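Local coordinates for protein luciferase-like enzymeAMP-CoA-ligase (Zophobas atratus, PDB 4W8O) that probably activates carboxylic acids with ATP and passes them to coenzyme A, as a luciferase-like AMP-CoA ligase of the adenylate-forming ANL superfamily, at residues A[172-184]-A[192-204]. Numbering follows the deposited sequence.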
loop_
_atom_site.group_PDB
_atom_site.type_symbol
_atom_site.label_atom_id
_atom_site.label_comp_id
_atom_site.label_asym_id
_atom_site.label_seq_id
_atom_site.Cartn_x
_atom_site.Cartn_y
_atom_site.Cartn_z
ATOM N N SER A 172 -18.952 -12.566 -0.360
ATOM C CA SER A 172 -18.939 -13.947 0.104
ATOM C C SER A 172 -18.376 -14.045 1.508
ATOM O O SER A 172 -17.420 -13.353 1.850
ATOM C CB SER A 172 -18.081 -14.806 -0.823
ATOM O OG SER A 172 -18.519 -14.699 -2.163
ATOM N N LYS A 173 -18.978 -14.902 2.323
ATOM C CA LYS A 173 -18.391 -15.271 3.598
ATOM C C LYS A 173 -17.150 -16.093 3.298
ATOM O O LYS A 173 -17.156 -16.900 2.370
ATOM C CB LYS A 173 -19.389 -16.074 4.437
ATOM C CG LYS A 173 -20.560 -15.236 4.934
ATOM C CD LYS A 173 -20.068 -14.191 5.923
ATOM C CE LYS A 173 -21.183 -13.307 6.435
ATOM N NZ LYS A 173 -20.588 -12.255 7.310
ATOM N N THR A 174 -16.075 -15.853 4.040
ATOM C CA THR A 174 -14.834 -16.597 3.835
ATOM C C THR A 174 -14.076 -16.742 5.151
ATOM O O THR A 174 -14.523 -16.264 6.192
ATOM C CB THR A 174 -13.957 -15.947 2.735
ATOM O OG1 THR A 174 -12.820 -16.785 2.449
ATOM C CG2 THR A 174 -13.491 -14.547 3.146
ATOM N N ASP A 175 -12.957 -17.452 5.107
ATOM C CA ASP A 175 -12.109 -17.632 6.274
ATOM C C ASP A 175 -11.191 -16.411 6.357
ATOM O O ASP A 175 -10.390 -16.182 5.449
ATOM C CB ASP A 175 -11.304 -18.929 6.130
ATOM C CG ASP A 175 -10.555 -19.316 7.398
ATOM O OD1 ASP A 175 -9.814 -18.487 7.950
ATOM O OD2 ASP A 175 -10.699 -20.476 7.844
ATOM N N ILE A 176 -11.307 -15.627 7.428
ATOM C CA ILE A 176 -10.530 -14.377 7.535
ATOM C C ILE A 176 -9.011 -14.568 7.733
ATOM O O ILE A 176 -8.254 -13.606 7.612
ATOM C CB ILE A 176 -11.115 -13.385 8.568
ATOM C CG1 ILE A 176 -11.036 -13.932 9.992
ATOM C CG2 ILE A 176 -12.555 -13.020 8.197
ATOM C CD1 ILE A 176 -11.548 -12.958 11.033
ATOM N N ASP A 177 -8.566 -15.795 7.998
ATOM C CA ASP A 177 -7.129 -16.106 8.019
ATOM C C ASP A 177 -6.595 -16.603 6.676
ATOM O O ASP A 177 -5.400 -16.858 6.546
ATOM C CB ASP A 177 -6.822 -17.121 9.117
ATOM C CG ASP A 177 -7.008 -16.540 10.496
ATOM O OD1 ASP A 177 -6.511 -15.424 10.742
ATOM O OD2 ASP A 177 -7.663 -17.188 11.326
ATOM N N ASP A 178 -7.473 -16.759 5.687
ATOM C CA ASP A 178 -7.034 -17.035 4.328
ATOM C C ASP A 178 -6.389 -15.780 3.747
ATOM O O ASP A 178 -6.617 -14.668 4.215
ATOM C CB ASP A 178 -8.199 -17.445 3.418
ATOM C CG ASP A 178 -8.696 -18.863 3.682
ATOM O OD1 ASP A 178 -8.049 -19.623 4.446
ATOM O OD2 ASP A 178 -9.759 -19.221 3.113
ATOM N N THR A 179 -5.610 -15.984 2.698
ATOM C CA THR A 179 -4.945 -14.902 1.999
ATOM C C THR A 179 -5.956 -14.006 1.279
ATOM O O THR A 179 -6.858 -14.496 0.588
ATOM C CB THR A 179 -3.922 -15.478 1.006
ATOM O OG1 THR A 179 -2.996 -16.297 1.728
ATOM C CG2 THR A 179 -3.171 -14.369 0.270
ATOM N N ALA A 180 -5.816 -12.698 1.481
ATOM C CA ALA A 180 -6.633 -11.693 0.811
ATOM C C ALA A 180 -5.846 -10.921 -0.247
ATOM O O ALA A 180 -6.349 -10.685 -1.342
ATOM C CB ALA A 180 -7.202 -10.724 1.838
ATOM N N VAL A 181 -4.616 -10.535 0.092
ATOM C CA VAL A 181 -3.762 -9.702 -0.759
ATOM C C VAL A 181 -2.341 -10.276 -0.755
ATOM O O VAL A 181 -1.866 -10.749 0.292
ATOM C CB VAL A 181 -3.684 -8.246 -0.232
ATOM C CG1 VAL A 181 -2.885 -7.365 -1.173
ATOM C CG2 VAL A 181 -5.066 -7.652 -0.025
ATOM N N MET A 182 -1.661 -10.207 -1.906
ATOM C CA MET A 182 -0.260 -10.626 -2.013
ATOM C C MET A 182 0.649 -9.499 -2.515
ATOM O O MET A 182 0.206 -8.617 -3.245
ATOM C CB MET A 182 -0.112 -11.862 -2.911
ATOM C CG MET A 182 -0.730 -13.127 -2.332
ATOM S SD MET A 182 -0.449 -14.640 -3.275
ATOM C CE MET A 182 -1.437 -14.310 -4.723
ATOM N N PHE A 183 1.904 -9.527 -2.066
ATOM C CA PHE A 183 2.970 -8.655 -2.563
ATOM C C PHE A 183 4.189 -9.538 -2.833
ATOM O O PHE A 183 4.138 -10.761 -2.648
ATOM C CB PHE A 183 3.302 -7.544 -1.557
ATOM C CG PHE A 183 2.151 -6.616 -1.281
ATOM C CD1 PHE A 183 1.889 -5.548 -2.114
ATOM C CD2 PHE A 183 1.316 -6.826 -0.186
ATOM C CE1 PHE A 183 0.818 -4.694 -1.873
ATOM C CE2 PHE A 183 0.242 -5.988 0.054
ATOM C CZ PHE A 183 -0.006 -4.915 -0.789
ATOM N N PHE A 184 5.276 -8.938 -3.294
ATOM C CA PHE A 184 6.456 -9.700 -3.663
ATOM C C PHE A 184 7.679 -9.268 -2.876
ATOM O O PHE A 184 7.950 -8.079 -2.749
ATOM C CB PHE A 184 6.697 -9.566 -5.154
ATOM C CG PHE A 184 5.579 -10.124 -5.980
ATOM C CD1 PHE A 184 5.413 -11.491 -6.097
ATOM C CD2 PHE A 184 4.677 -9.286 -6.613
ATOM C CE1 PHE A 184 4.379 -12.018 -6.853
ATOM C CE2 PHE A 184 3.638 -9.804 -7.367
ATOM C CZ PHE A 184 3.494 -11.172 -7.495
ATOM N N PRO A 192 12.288 -12.970 -6.085
ATOM C CA PRO A 192 11.091 -12.662 -5.314
ATOM C C PRO A 192 10.240 -13.876 -4.939
ATOM O O PRO A 192 10.268 -14.908 -5.613
ATOM C CB PRO A 192 10.314 -11.723 -6.238
ATOM C CG PRO A 192 11.382 -11.051 -7.043
ATOM C CD PRO A 192 12.406 -12.105 -7.275
ATOM N N LYS A 193 9.509 -13.728 -3.837
ATOM C CA LYS A 193 8.523 -14.700 -3.390
ATOM C C LYS A 193 7.237 -13.951 -3.115
ATOM O O LYS A 193 7.255 -12.731 -2.940
ATOM C CB LYS A 193 9.011 -15.405 -2.134
ATOM C CG LYS A 193 10.330 -16.142 -2.337
ATOM C CD LYS A 193 11.373 -15.708 -1.320
ATOM C CE LYS A 193 12.786 -15.992 -1.789
ATOM N NZ LYS A 193 12.889 -17.388 -2.277
ATOM N N ALA A 194 6.124 -14.678 -3.102
ATOM C CA ALA A 194 4.818 -14.064 -2.950
ATOM C C ALA A 194 4.462 -13.963 -1.469
ATOM O O ALA A 194 4.111 -14.951 -0.831
ATOM C CB ALA A 194 3.756 -14.838 -3.713
ATOM N N ILE A 195 4.587 -12.749 -0.946
ATOM C CA ILE A 195 4.172 -12.414 0.407
ATOM C C ILE A 195 2.645 -12.490 0.520
ATOM O O ILE A 195 1.925 -11.847 -0.242
ATOM C CB ILE A 195 4.595 -10.973 0.744
ATOM C CG1 ILE A 195 6.118 -10.853 0.795
ATOM C CG2 ILE A 195 3.969 -10.525 2.061
ATOM C CD1 ILE A 195 6.620 -9.433 0.602
ATOM N N CYS A 196 2.155 -13.278 1.465
ATOM C CA CYS A 196 0.706 -13.413 1.673
ATOM C C CYS A 196 0.240 -12.644 2.893
ATOM O O CYS A 196 0.738 -12.884 4.001
ATOM C CB CYS A 196 0.336 -14.885 1.851
ATOM S SG CYS A 196 0.596 -15.850 0.351
ATOM N N HIS A 197 -0.703 -11.721 2.693
ATOM C CA HIS A 197 -1.458 -11.151 3.805
ATOM C C HIS A 197 -2.855 -11.739 3.844
ATOM O O HIS A 197 -3.514 -11.888 2.805
ATOM C CB HIS A 197 -1.525 -9.630 3.721
ATOM C CG HIS A 197 -0.268 -8.966 4.169
ATOM N ND1 HIS A 197 0.113 -8.922 5.492
ATOM C CD2 HIS A 197 0.723 -8.365 3.470
ATOM C CE1 HIS A 197 1.275 -8.304 5.592
ATOM N NE2 HIS A 197 1.668 -7.958 4.380
ATOM N N SER A 198 -3.300 -12.065 5.056
ATOM C CA SER A 198 -4.647 -12.539 5.281
ATOM C C SER A 198 -5.584 -11.348 5.313
ATOM O O SER A 198 -5.151 -10.203 5.310
ATOM C CB SER A 198 -4.734 -13.307 6.604
ATOM O OG SER A 198 -4.437 -12.469 7.702
ATOM N N HIS A 199 -6.877 -11.626 5.349
ATOM C CA HIS A 199 -7.852 -10.567 5.520
ATOM C C HIS A 199 -7.512 -9.824 6.807
ATOM O O HIS A 199 -7.447 -8.601 6.828
ATOM C CB HIS A 199 -9.277 -11.127 5.570
ATOM C CG HIS A 199 -9.634 -11.938 4.367
ATOM N ND1 HIS A 199 -10.069 -11.374 3.191
ATOM C CD2 HIS A 199 -9.569 -13.269 4.140
ATOM C CE1 HIS A 199 -10.279 -12.319 2.298
ATOM N NE2 HIS A 199 -9.986 -13.480 2.850
ATOM N N ARG A 200 -7.229 -10.576 7.857
ATOM C CA ARG A 200 -6.926 -9.983 9.152
ATOM C C ARG A 200 -5.644 -9.157 9.116
ATOM O O ARG A 200 -5.650 -7.990 9.522
ATOM C CB ARG A 200 -6.855 -11.061 10.228
ATOM C CG ARG A 200 -8.240 -11.584 10.585
ATOM C CD ARG A 200 -8.243 -12.627 11.698
ATOM N NE ARG A 200 -7.536 -12.188 12.893
ATOM C CZ ARG A 200 -6.570 -12.871 13.508
ATOM N NH1 ARG A 200 -6.169 -14.069 13.069
ATOM N NH2 ARG A 200 -6.001 -12.355 14.593
ATOM N N SER A 201 -4.560 -9.750 8.613
ATOM C CA SER A 201 -3.275 -9.065 8.614
ATOM C C SER A 201 -3.296 -7.806 7.749
ATOM O O SER A 201 -2.795 -6.767 8.170
ATOM C CB SER A 201 -2.122 -10.004 8.244
ATOM O OG SER A 201 -2.005 -10.235 6.856
ATOM N N PHE A 202 -3.900 -7.869 6.564
ATOM C CA PHE A 202 -3.945 -6.681 5.723
ATOM C C PHE A 202 -4.801 -5.587 6.349
ATOM O O PHE A 202 -4.433 -4.411 6.325
ATOM C CB PHE A 202 -4.437 -6.957 4.300
ATOM C CG PHE A 202 -4.224 -5.782 3.383
ATOM C CD1 PHE A 202 -2.948 -5.458 2.949
ATOM C CD2 PHE A 202 -5.273 -4.961 3.018
ATOM C CE1 PHE A 202 -2.723 -4.358 2.135
ATOM C CE2 PHE A 202 -5.059 -3.864 2.209
ATOM C CZ PHE A 202 -3.782 -3.555 1.771
ATOM N N LEU A 203 -5.944 -5.967 6.907
ATOM C CA LEU A 203 -6.792 -5.000 7.579
ATOM C C LEU A 203 -6.093 -4.349 8.782
ATOM O O LEU A 203 -6.391 -3.198 9.115
ATOM C CB LEU A 203 -8.125 -5.636 7.985
ATOM C CG LEU A 203 -9.088 -5.801 6.801
ATOM C CD1 LEU A 203 -10.320 -6.585 7.216
ATOM C CD2 LEU A 203 -9.487 -4.444 6.233
ATOM N N GLN A 204 -5.159 -5.061 9.417
ATOM C CA GLN A 204 -4.359 -4.446 10.482
ATOM C C GLN A 204 -3.280 -3.513 9.952
ATOM O O GLN A 204 -2.943 -2.533 10.612
ATOM C CB GLN A 204 -3.775 -5.489 11.437
ATOM C CG GLN A 204 -4.814 -6.084 12.378
ATOM C CD GLN A 204 -5.697 -5.021 13.047
ATOM O OE1 GLN A 204 -5.221 -4.224 13.857
ATOM N NE2 GLN A 204 -6.984 -5.002 12.697
HETATM O O HOH W 1 -10.587 -15.516 1.152
HETATM O O HOH W 2 -4.282 -14.352 9.639
#
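Arg200 reaches from the first turn of helix 199-211 across the type I turn Asp175 to Asp178. Its CB lies 3.9 Å from Ile176 O, which also accepts the Arg200 backbone N-H; CG and CD then pass obliquely over the Ile176 side chain, with CD 3.4 Å from Ile176 CD1. A bend at chi3 (52°) swings the end round to Asp177: NE and CZ pass near OD1, and NH1 closes a 2.7 Å salt bridge to the syn lone pair of Asp177 OD1. The carboxylate is nearly upright to the guanidinium, 78° between planes, and a water also links OD1 to Ser198 OG. With an alanine here, the Asp177 carboxylate would probably lose its countercharge and Ile176 CD1 the aliphatic chain packed on it. On the neighbouring residue, one face of the His199 ring takes Ala180 CB, 3.6 Å from the centroid, while ND1 is held by Phe20 N. Val181 CG2 makes a CH-pi contact over one face of the Phe202 ring, whose CE1 meets the Phe183 ring edge. Ala180 N and Val181 N both bond to His197 O, a classic beta bulge. Strands 179-184 and 194-198 thus form an antiparallel hairpin leading into a helix that opens with a Ser198-Ser201 capping box, its Ser198 N bond weak; the intervening loop probably corresponds to the phosphate-binding loop of ANL enzymes.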